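Local coordinates for protein beta-lactamase (Serratia marcescens, PDB 5X5G) that probably hydrolyses beta-lactams to substituted beta-amino acids as a class A enzyme, and here holds a ring-opened diazabicyclooctane inhibitor, at residues Val108-Asn113 against Glu194-Pro199; Lys40-Met45 against Val138-Ile143; Thr48-Leu53 against Ala145-Met150. All coordinates share one frame; numbering follows the deposited sequence.

Contact 1. Residues Val108-Asn113 against Glu194-Pro199. With OP0 ((2S,5R)-N-(2-aminoethoxy)-1-formyl-5-[(sulfooxy)amino]piperidine-2-carboxamide), chain F; SO4 (sulfate ion), chain C.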
# COMPACT_ATOMS: atom_id res chain seq x y z
N VAL A 108 -9.62 -5.47 -9.23
CA VAL A 108 -10.86 -4.71 -9.17
C VAL A 108 -11.44 -4.71 -7.74
O VAL A 108 -11.73 -3.63 -7.19
CB VAL A 108 -11.91 -5.27 -10.17
CG1 VAL A 108 -13.25 -4.62 -9.97
CG2 VAL A 108 -11.41 -5.06 -11.57
N SER A 109 -11.65 -5.91 -7.16
CA SER A 109 -12.39 -6.02 -5.88
C SER A 109 -11.54 -5.52 -4.67
O SER A 109 -12.10 -4.98 -3.72
CB SER A 109 -12.88 -7.45 -5.59
OG SER A 109 -13.72 -7.91 -6.62
N HIS A 110 -10.24 -5.76 -4.73
CA HIS A 110 -9.31 -5.35 -3.67
C HIS A 110 -8.31 -4.25 -4.06
O HIS A 110 -7.45 -3.87 -3.23
CB HIS A 110 -8.58 -6.56 -3.13
CG HIS A 110 -9.45 -7.48 -2.34
ND1 HIS A 110 -10.25 -8.42 -2.95
CD2 HIS A 110 -9.66 -7.59 -1.01
CE1 HIS A 110 -10.92 -9.09 -2.02
NE2 HIS A 110 -10.59 -8.59 -0.83
N SER A 111 -8.54 -3.65 -5.22
CA SER A 111 -7.75 -2.50 -5.73
C SER A 111 -6.25 -2.73 -5.81
O SER A 111 -5.46 -1.82 -5.49
CB SER A 111 -8.06 -1.24 -4.91
OG SER A 111 -8.08 -0.10 -5.74
N ASP A 112 -5.81 -3.94 -6.18
CA ASP A 112 -4.40 -4.20 -6.18
C ASP A 112 -3.66 -3.33 -7.20
O ASP A 112 -3.98 -3.34 -8.42
CB ASP A 112 -4.11 -5.68 -6.40
CG ASP A 112 -2.71 -6.05 -6.00
OD1 ASP A 112 -1.81 -5.74 -6.76
OD2 ASP A 112 -2.51 -6.69 -4.95
N ASN A 113 -2.64 -2.60 -6.73
CA ASN A 113 -1.83 -1.73 -7.62
C ASN A 113 -0.88 -2.49 -8.53
O ASN A 113 -0.71 -2.14 -9.72
CB ASN A 113 -1.03 -0.67 -6.83
CG ASN A 113 -1.90 0.51 -6.37
OD1 ASN A 113 -3.00 0.70 -6.89
ND2 ASN A 113 -1.42 1.27 -5.36
N GLU A 194 -18.48 -7.83 -5.49
CA GLU A 194 -17.65 -8.46 -4.48
C GLU A 194 -16.60 -7.49 -3.96
O GLU A 194 -15.82 -7.85 -3.11
CB GLU A 194 -16.95 -9.68 -5.06
CG GLU A 194 -17.79 -10.96 -5.15
CD GLU A 194 -17.26 -11.97 -6.19
OE1 GLU A 194 -16.16 -11.77 -6.79
OE2 GLU A 194 -17.99 -12.94 -6.47
N THR A 195 -16.50 -6.31 -4.55
CA THR A 195 -15.61 -5.28 -4.07
C THR A 195 -15.73 -5.09 -2.56
O THR A 195 -16.83 -5.04 -2.02
CB THR A 195 -15.86 -3.97 -4.83
OG1 THR A 195 -15.41 -4.17 -6.18
CG2 THR A 195 -15.11 -2.82 -4.22
N THR A 196 -14.59 -5.07 -1.89
CA THR A 196 -14.56 -4.91 -0.43
C THR A 196 -14.12 -3.54 0.05
O THR A 196 -14.38 -3.16 1.20
CB THR A 196 -13.66 -5.98 0.21
OG1 THR A 196 -12.34 -5.89 -0.34
CG2 THR A 196 -14.23 -7.36 -0.07
N THR A 197 -13.46 -2.79 -0.83
CA THR A 197 -12.98 -1.45 -0.49
C THR A 197 -14.15 -0.47 -0.37
O THR A 197 -15.27 -0.77 -0.77
CB THR A 197 -11.98 -0.91 -1.53
OG1 THR A 197 -12.61 -0.90 -2.81
CG2 THR A 197 -10.73 -1.76 -1.57
N GLY A 198 -13.87 0.64 0.31
CA GLY A 198 -14.81 1.72 0.51
C GLY A 198 -16.22 1.40 0.91
O GLY A 198 -17.16 1.88 0.29
N PRO A 199 -16.38 0.59 1.94
CA PRO A 199 -17.72 0.22 2.39
C PRO A 199 -18.55 1.40 2.95
O PRO A 199 -19.75 1.30 2.96
CB PRO A 199 -17.43 -0.79 3.53
CG PRO A 199 -16.03 -0.43 3.99
CD PRO A 199 -15.33 -0.10 2.70
C1 OP0 F . -6.46 3.31 -5.69
O8 OP0 F . -7.05 4.39 -5.73
N14 OP0 F . -5.45 3.11 -4.98
C2 OP0 F . -4.83 4.15 -4.18
C3 OP0 F . -3.39 4.23 -4.54
N15 OP0 F . -2.58 4.62 -3.58
O9 OP0 F . -3.07 3.99 -5.72
C7 OP0 F . -4.97 1.79 -4.74
C6 OP0 F . -5.44 1.41 -3.36
C5 OP0 F . -4.79 2.37 -2.36
C4 OP0 F . -5.09 3.83 -2.71
N16 OP0 F . -6.93 1.31 -3.31
S17 OP0 F . -8.98 2.53 -3.12
O10 OP0 F . -7.52 2.40 -2.80
O13 OP0 F . -9.53 3.82 -2.87
O12 OP0 F . -9.61 1.65 -2.20
O11 OP0 F . -9.15 2.13 -4.67
N21 OP0 F . 0.38 7.26 -5.69
C22 OP0 F . -0.96 7.06 -5.07
C23 OP0 F . -0.91 6.30 -3.74
O24 OP0 F . -1.32 4.94 -3.88
S SO4 C . -11.95 2.76 2.42
O1 SO4 C . -13.04 3.58 1.83
O2 SO4 C . -11.50 1.75 1.41
O3 SO4 C . -10.88 3.70 2.85
O4 SO4 C . -12.45 2.06 3.63
O HOH W 1 -12.38 -1.46 -5.34
O HOH W 2 -13.67 -10.74 -6.57
O HOH W 3 -11.28 -7.29 1.88
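Ser-109 and His-110, where helix 100-109 gives way to the Ser-Asp-Asn motif of class A beta-lactamases at residues 111-113, pack against Glu-194 to Thr-197 in the loop after helix 182-193. A single direct backbone hydrogen bond joins the segments: Thr-196 N gives to Ser-109 O at 3.1 Å, nearly straight at 166°. The same oxygen receives a CA-H...O contact from Thr-195, whose CG2 also lies against it, while Thr-195 OG1 bonds to His-214 O and Met-192 O.

The main side-chain contact is a hydroxyl over a ring. Thr-196 OG1 sits 3.1 Å above one face of the His-110 imidazole, offset toward the rim beside CD2; chi1 of 57° sets it between the threonine's own backbone N and carbonyl carbon. Asp-89 of the second subunit packs on the same histidine.

Three waters add bridges between the segments. One donates to Val-108 O at 2.9 Å and lies 2.6 Å from Thr-197 OG1, which also bonds to Thr-216. A second donates to both Ser-109 OG and Glu-194 OE1; the serine hydroxyl is held besides by Thr-191 O. A third joins Thr-196 OG1 to His-110 NE2, weakly on the histidine side.

Both segments reach the inhibitor. Asn-113 ND2 donates to its O9 at 3.2 Å, and Thr-197 CG2 lies 3.6 Å from oxygen O12 of the inhibitor's sulfooxy group. Ser-111 OG, itself bonded to Lys-215 NZ, donates to O11 of the same group at 2.7 Å.

Contact 2. Residues Lys40-Met45 against Val138-Ile143. With SO4 (sulfate ion), chain B.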
# COMPACT_ATOMS: atom_id res chain seq x y z
N LYS A 40 -18.09 19.46 -15.49
CA LYS A 40 -17.26 19.90 -16.59
C LYS A 40 -15.79 20.03 -16.19
O LYS A 40 -14.93 20.32 -17.01
CB LYS A 40 -17.77 21.23 -17.16
CG LYS A 40 -19.13 21.11 -17.84
CD LYS A 40 -19.23 22.00 -19.06
CE LYS A 40 -20.37 21.59 -19.96
NZ LYS A 40 -19.86 20.78 -21.11
N HIS A 41 -15.49 19.73 -14.94
CA HIS A 41 -14.13 19.60 -14.51
C HIS A 41 -13.51 18.24 -14.80
O HIS A 41 -14.20 17.24 -15.04
CB HIS A 41 -14.05 19.90 -13.02
CG HIS A 41 -14.57 21.25 -12.64
ND1 HIS A 41 -13.79 22.39 -12.71
CD2 HIS A 41 -15.78 21.64 -12.19
CE1 HIS A 41 -14.51 23.42 -12.29
NE2 HIS A 41 -15.72 22.99 -11.97
N HIS A 42 -12.19 18.21 -14.73
CA HIS A 42 -11.48 16.99 -14.92
C HIS A 42 -11.01 16.44 -13.60
O HIS A 42 -10.15 17.04 -12.97
CB HIS A 42 -10.33 17.24 -15.86
CG HIS A 42 -10.77 17.44 -17.28
ND1 HIS A 42 -9.88 17.62 -18.31
CD2 HIS A 42 -12.00 17.53 -17.82
CE1 HIS A 42 -10.55 17.70 -19.44
NE2 HIS A 42 -11.84 17.65 -19.17
N TYR A 43 -11.50 15.26 -13.21
CA TYR A 43 -11.21 14.74 -11.88
C TYR A 43 -10.21 13.62 -11.99
O TYR A 43 -10.34 12.79 -12.88
CB TYR A 43 -12.51 14.22 -11.26
CG TYR A 43 -13.51 15.29 -11.03
CD1 TYR A 43 -14.37 15.70 -12.01
CD2 TYR A 43 -13.59 15.92 -9.79
CE1 TYR A 43 -15.26 16.75 -11.80
CE2 TYR A 43 -14.48 16.93 -9.56
CZ TYR A 43 -15.31 17.35 -10.56
OH TYR A 43 -16.21 18.33 -10.25
N PRO A 44 -9.22 13.59 -11.09
CA PRO A 44 -8.29 12.47 -11.09
C PRO A 44 -9.03 11.16 -10.68
O PRO A 44 -9.80 11.16 -9.70
CB PRO A 44 -7.27 12.89 -10.04
CG PRO A 44 -8.01 13.80 -9.11
CD PRO A 44 -8.87 14.58 -10.05
N MET A 45 -8.86 10.11 -11.49
CA MET A 45 -9.62 8.86 -11.34
C MET A 45 -9.13 7.98 -10.20
O MET A 45 -9.92 7.26 -9.59
CB MET A 45 -9.54 8.09 -12.65
CG MET A 45 -10.42 8.70 -13.73
SD MET A 45 -10.63 7.55 -15.10
CE MET A 45 -9.12 7.81 -16.02
N VAL A 138 -17.21 6.93 -25.75
CA VAL A 138 -17.25 7.75 -24.52
C VAL A 138 -16.10 8.72 -24.50
O VAL A 138 -14.95 8.31 -24.30
CB VAL A 138 -17.18 6.94 -23.22
CG1 VAL A 138 -17.30 7.90 -22.03
CG2 VAL A 138 -18.28 5.90 -23.19
N LYS A 139 -16.43 10.00 -24.68
CA LYS A 139 -15.47 11.09 -24.64
C LYS A 139 -15.13 11.46 -23.18
O LYS A 139 -15.83 11.07 -22.26
CB LYS A 139 -16.05 12.32 -25.36
CG LYS A 139 -16.11 12.14 -26.89
CD LYS A 139 -16.98 13.22 -27.55
CE LYS A 139 -17.32 12.90 -29.01
NZ LYS A 139 -17.05 14.08 -29.89
N ASN A 140 -14.06 12.21 -23.00
CA ASN A 140 -13.73 12.87 -21.71
C ASN A 140 -13.23 11.93 -20.61
O ASN A 140 -13.41 12.21 -19.40
CB ASN A 140 -14.86 13.77 -21.19
CG ASN A 140 -15.01 15.06 -21.99
OD1 ASN A 140 -14.05 15.62 -22.46
ND2 ASN A 140 -16.21 15.57 -22.06
N ILE A 141 -12.47 10.94 -21.06
CA ILE A 141 -11.66 10.07 -20.22
C ILE A 141 -10.23 10.00 -20.78
O ILE A 141 -10.04 9.85 -22.00
CB ILE A 141 -12.23 8.64 -20.15
CG1 ILE A 141 -13.68 8.66 -19.69
CG2 ILE A 141 -11.40 7.80 -19.20
CD1 ILE A 141 -14.36 7.32 -19.76
N SER A 142 -9.25 10.25 -19.91
CA SER A 142 -7.84 10.22 -20.29
C SER A 142 -7.12 9.20 -19.44
O SER A 142 -7.10 9.33 -18.19
CB SER A 142 -7.19 11.60 -20.06
OG SER A 142 -5.76 11.56 -20.10
N ILE A 143 -6.55 8.19 -20.09
CA ILE A 143 -5.79 7.16 -19.38
C ILE A 143 -4.37 7.23 -19.88
O ILE A 143 -4.07 6.88 -21.03
CB ILE A 143 -6.42 5.78 -19.55
CG1 ILE A 143 -7.81 5.78 -18.86
CG2 ILE A 143 -5.47 4.69 -19.08
CD1 ILE A 143 -8.69 4.59 -19.15
S SO4 B . -10.45 21.66 -13.59
O1 SO4 B . -10.29 21.34 -15.00
O2 SO4 B . -9.12 22.04 -13.01
O3 SO4 B . -11.41 22.77 -13.66
O4 SO4 B . -10.97 20.58 -12.78
O HOH W 4 -13.81 18.05 -20.86
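The small three-stranded antiparallel sheet of this beta-lactamase has strand 43-44 and the weakly bonded strand 141-142 as its edges and strand 161-162 between them, and the contact spans that sheet from edge to edge. The touching parts run in broadly the same direction, 40° apart, yet their backbones stay well separated: His-42 CA and Asn-140 CA are 8.3 Å apart. No direct hydrogen bond crosses; the main-chain bonds go instead to the middle strand and its flanks, Tyr-43 pairing with Thr-162 and Ser-142 with Trp-161.

At the buried end Met-45 bridges the gap almost alone. Its chain runs out extended and then bends at the sulfur, chi3 -81°, bringing the methyl to the far edge. There Met-45 CE touches Ile-141 CG2 at 3.9 Å and Ile-143 CG1 at 3.7 Å, the methionine crossing both isoleucines at about a right angle. Met-45 CE also comes within 3.3 Å of Ser-142 O, a close approach for a carbon. His-52 of helix 49-63 packs on Met-45, Ile-141 and Ile-143, closing this apolar patch against the helix.

The exposed end is polar and looser. His-42, its ring stacked with that of Trp-161, stands across from Asn-140, and a single water bridges them. Away from this water, next to His-41, a sulfate ion, probably from the crystallisation liquor, lies at the edge of the His-41 ring: His-41 ND1 donates to sulfate O3 at 2.6 Å and 168°, while His-42 N makes a weak hydrogen bond to O4. The bridging water lies in the plane of the His-42 ring, 2.6 Å from NE2, and donates weakly to Asn-140 OD1 at 2.9 Å.

Contact 3. Residues Thr48-Leu53 against Ala145-Met150. With NA (sodium ion), chain E; OP0 ((2S,5R)-N-(2-aminoethoxy)-1-formyl-5-[(sulfooxy)amino]piperidine-2-carboxamide), chain F.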
# COMPACT_ATOMS: atom_id res chain seq x y z
N THR A 48 -10.17 4.16 -9.73
CA THR A 48 -11.39 3.93 -10.50
C THR A 48 -11.12 3.43 -11.91
O THR A 48 -11.96 2.78 -12.48
CB THR A 48 -12.38 5.13 -10.49
OG1 THR A 48 -11.79 6.28 -11.12
CG2 THR A 48 -12.80 5.46 -8.99
N TYR A 49 -9.95 3.74 -12.46
CA TYR A 49 -9.63 3.39 -13.80
C TYR A 49 -9.23 1.94 -13.94
O TYR A 49 -9.12 1.46 -15.08
CB TYR A 49 -8.61 4.37 -14.43
CG TYR A 49 -7.13 4.09 -14.19
CD1 TYR A 49 -6.68 3.47 -13.02
CD2 TYR A 49 -6.18 4.63 -15.04
CE1 TYR A 49 -5.34 3.32 -12.76
CE2 TYR A 49 -4.82 4.49 -14.79
CZ TYR A 49 -4.40 3.82 -13.64
OH TYR A 49 -3.06 3.63 -13.42
N LYS A 50 -9.20 1.19 -12.84
CA LYS A 50 -9.08 -0.26 -12.91
C LYS A 50 -10.34 -0.92 -13.47
O LYS A 50 -10.25 -1.95 -14.09
CB LYS A 50 -8.68 -0.85 -11.54
CG LYS A 50 -7.26 -0.38 -11.10
CD LYS A 50 -7.00 -0.53 -9.62
CE LYS A 50 -5.63 0.05 -9.25
NZ LYS A 50 -5.41 -0.21 -7.81
N PHE A 51 -11.47 -0.22 -13.41
CA PHE A 51 -12.69 -0.66 -14.09
C PHE A 51 -12.47 -0.65 -15.60
O PHE A 51 -12.65 -1.67 -16.26
CB PHE A 51 -13.87 0.27 -13.73
CG PHE A 51 -15.11 0.03 -14.56
CD1 PHE A 51 -15.73 -1.22 -14.55
CD2 PHE A 51 -15.64 1.04 -15.35
CE1 PHE A 51 -16.88 -1.43 -15.30
CE2 PHE A 51 -16.75 0.80 -16.15
CZ PHE A 51 -17.37 -0.43 -16.11
N HIS A 52 -11.97 0.47 -16.10
CA HIS A 52 -11.70 0.66 -17.52
C HIS A 52 -10.66 -0.35 -18.01
O HIS A 52 -10.82 -0.93 -19.08
CB HIS A 52 -11.16 2.06 -17.77
CG HIS A 52 -11.98 3.16 -17.18
ND1 HIS A 52 -12.26 3.25 -15.83
CD2 HIS A 52 -12.50 4.27 -17.74
CE1 HIS A 52 -13.00 4.32 -15.61
NE2 HIS A 52 -13.17 4.94 -16.76
N LEU A 53 -9.59 -0.51 -17.25
CA LEU A 53 -8.55 -1.52 -17.56
C LEU A 53 -9.16 -2.92 -17.68
O LEU A 53 -8.91 -3.61 -18.65
CB LEU A 53 -7.58 -1.54 -16.42
CG LEU A 53 -6.52 -2.61 -16.38
CD1 LEU A 53 -5.73 -2.71 -17.67
CD2 LEU A 53 -5.58 -2.37 -15.21
N ALA A 145 -1.33 6.94 -17.38
CA ALA A 145 -0.26 6.59 -16.44
C ALA A 145 -0.61 5.33 -15.64
O ALA A 145 -1.75 5.16 -15.20
CB ALA A 145 0.05 7.74 -15.49
N THR A 146 0.39 4.46 -15.48
CA THR A 146 0.27 3.23 -14.70
C THR A 146 0.32 3.61 -13.24
O THR A 146 0.63 4.76 -12.88
CB THR A 146 1.44 2.25 -14.95
OG1 THR A 146 2.68 2.90 -14.61
CG2 THR A 146 1.48 1.79 -16.40
N GLU A 147 0.02 2.65 -12.37
CA GLU A 147 0.15 2.90 -10.96
C GLU A 147 1.61 3.25 -10.61
O GLU A 147 1.85 4.15 -9.85
CB GLU A 147 -0.36 1.73 -10.10
CG GLU A 147 -1.88 1.65 -10.06
CD GLU A 147 -2.52 2.72 -9.19
OE1 GLU A 147 -1.81 3.38 -8.35
OE2 GLU A 147 -3.74 2.92 -9.37
N GLU A 148 2.58 2.53 -11.15
CA GLU A 148 3.96 2.86 -10.88
C GLU A 148 4.31 4.30 -11.28
O GLU A 148 5.07 4.97 -10.59
CB GLU A 148 4.86 1.90 -11.64
CG GLU A 148 6.34 2.22 -11.53
CD GLU A 148 7.22 1.14 -12.15
OE1 GLU A 148 6.69 0.34 -12.95
OE2 GLU A 148 8.43 1.10 -11.85
N GLU A 149 3.84 4.73 -12.43
CA GLU A 149 4.04 6.11 -12.89
C GLU A 149 3.44 7.15 -11.98
O GLU A 149 4.08 8.18 -11.69
CB GLU A 149 3.57 6.28 -14.35
CG GLU A 149 4.42 5.50 -15.32
CD GLU A 149 3.90 5.44 -16.73
OE1 GLU A 149 2.67 5.45 -16.96
OE2 GLU A 149 4.72 5.21 -17.64
N MET A 150 2.23 6.88 -11.48
CA MET A 150 1.58 7.78 -10.58
C MET A 150 2.31 7.88 -9.25
O MET A 150 2.29 8.94 -8.59
CB MET A 150 0.12 7.35 -10.32
CG MET A 150 -0.87 7.72 -11.43
SD MET A 150 -2.62 7.61 -10.95
CE MET A 150 -2.85 5.86 -10.65
NA NA E . 0.35 11.01 -8.83
C1 OP0 F . -6.46 3.31 -5.69
O8 OP0 F . -7.05 4.39 -5.73
N14 OP0 F . -5.45 3.11 -4.98
C2 OP0 F . -4.83 4.15 -4.18
C3 OP0 F . -3.39 4.23 -4.54
N15 OP0 F . -2.58 4.62 -3.58
O9 OP0 F . -3.07 3.99 -5.72
C7 OP0 F . -4.97 1.79 -4.74
C6 OP0 F . -5.44 1.41 -3.36
C5 OP0 F . -4.79 2.37 -2.36
C4 OP0 F . -5.09 3.83 -2.71
N16 OP0 F . -6.93 1.31 -3.31
S17 OP0 F . -8.98 2.53 -3.12
O10 OP0 F . -7.52 2.40 -2.80
O13 OP0 F . -9.53 3.82 -2.87
O12 OP0 F . -9.61 1.65 -2.20
O11 OP0 F . -9.15 2.13 -4.67
N21 OP0 F . 0.38 7.26 -5.69
C22 OP0 F . -0.96 7.06 -5.07
C23 OP0 F . -0.91 6.30 -3.74
O24 OP0 F . -1.32 4.94 -3.88
O HOH W 5 -1.01 9.25 -6.99
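Tyr-49, near the start of helix 49-63, sets its ring against the turn leading into helix 147-151, part of the omega loop of class A beta-lactamases, and this is the tightly packed side. Its hydroxyl donates to Ala-145 O at 2.7 Å, in the carbonyl plane and on a lone pair, the oxygen lying at the ring edge. Asn-160 ND2 grips that buried carbonyl as well. Met-150 comes from the opposite direction, its CE methyl 3.9 Å from Tyr-49 CZ. A chi1 of 86°, with CG between backbone N and carbonyl carbon, projects the tyrosine across the gap.

Beside the ring the charged pairing is looser. Glu-147 bends back at chi2 (-74°) and its carboxylate stands 76° from the ring plane. Glu-147 OE2 lies 3.4 Å from Lys-50 CE but 3.9 Å from Lys-50 NZ, a long salt bridge; the amine is bonded more closely by Asn-113 OD1 and Ser-47 OG.

The outer side faces solvent through Glu-149, which completes a capping box: Thr-146 N donates to Glu-149 OE1, and Glu-149 N to Thr-146 OG1. On the inhibitor's side Met-150 O binds a sodium ion at 2.8 Å, together with Ala-153 O, Trp-154 O and a water.

Glu-147 OE1 is hydrogen-bonded to His-151 NE2 and sits 3.0 Å from inhibitor O9. With Lys-50 in what fits the Ser-x-x-Lys motif, this placement is consistent with the glutamate-and-lysine machinery that class A enzymes use in acylation and deacylation.

Overall arrangement
Along the chain the segments come in the order 40-45, 48-53, 108-113, 138-143, 145-150, 194-199, so every pair of contacts interleaves. Contacts 1 and 2 lie on opposite sides of the chain's centre, their centres about 21 Å apart; the centre of contact 3 is about 14 Å from that of contact 1 and about 13 Å from that of contact 2, and it touches both. Strand 43-44 leads into helix 49-63 and strand 141-142 into helix 147-151; His-52 also packs on the methionine and isoleucines of contact 2. Toward contact 1 the junction is polar, through the Lys-50 amine. Contacts 1 and 3 thus line one inhibitor-filled active site, with contact 2 behind it.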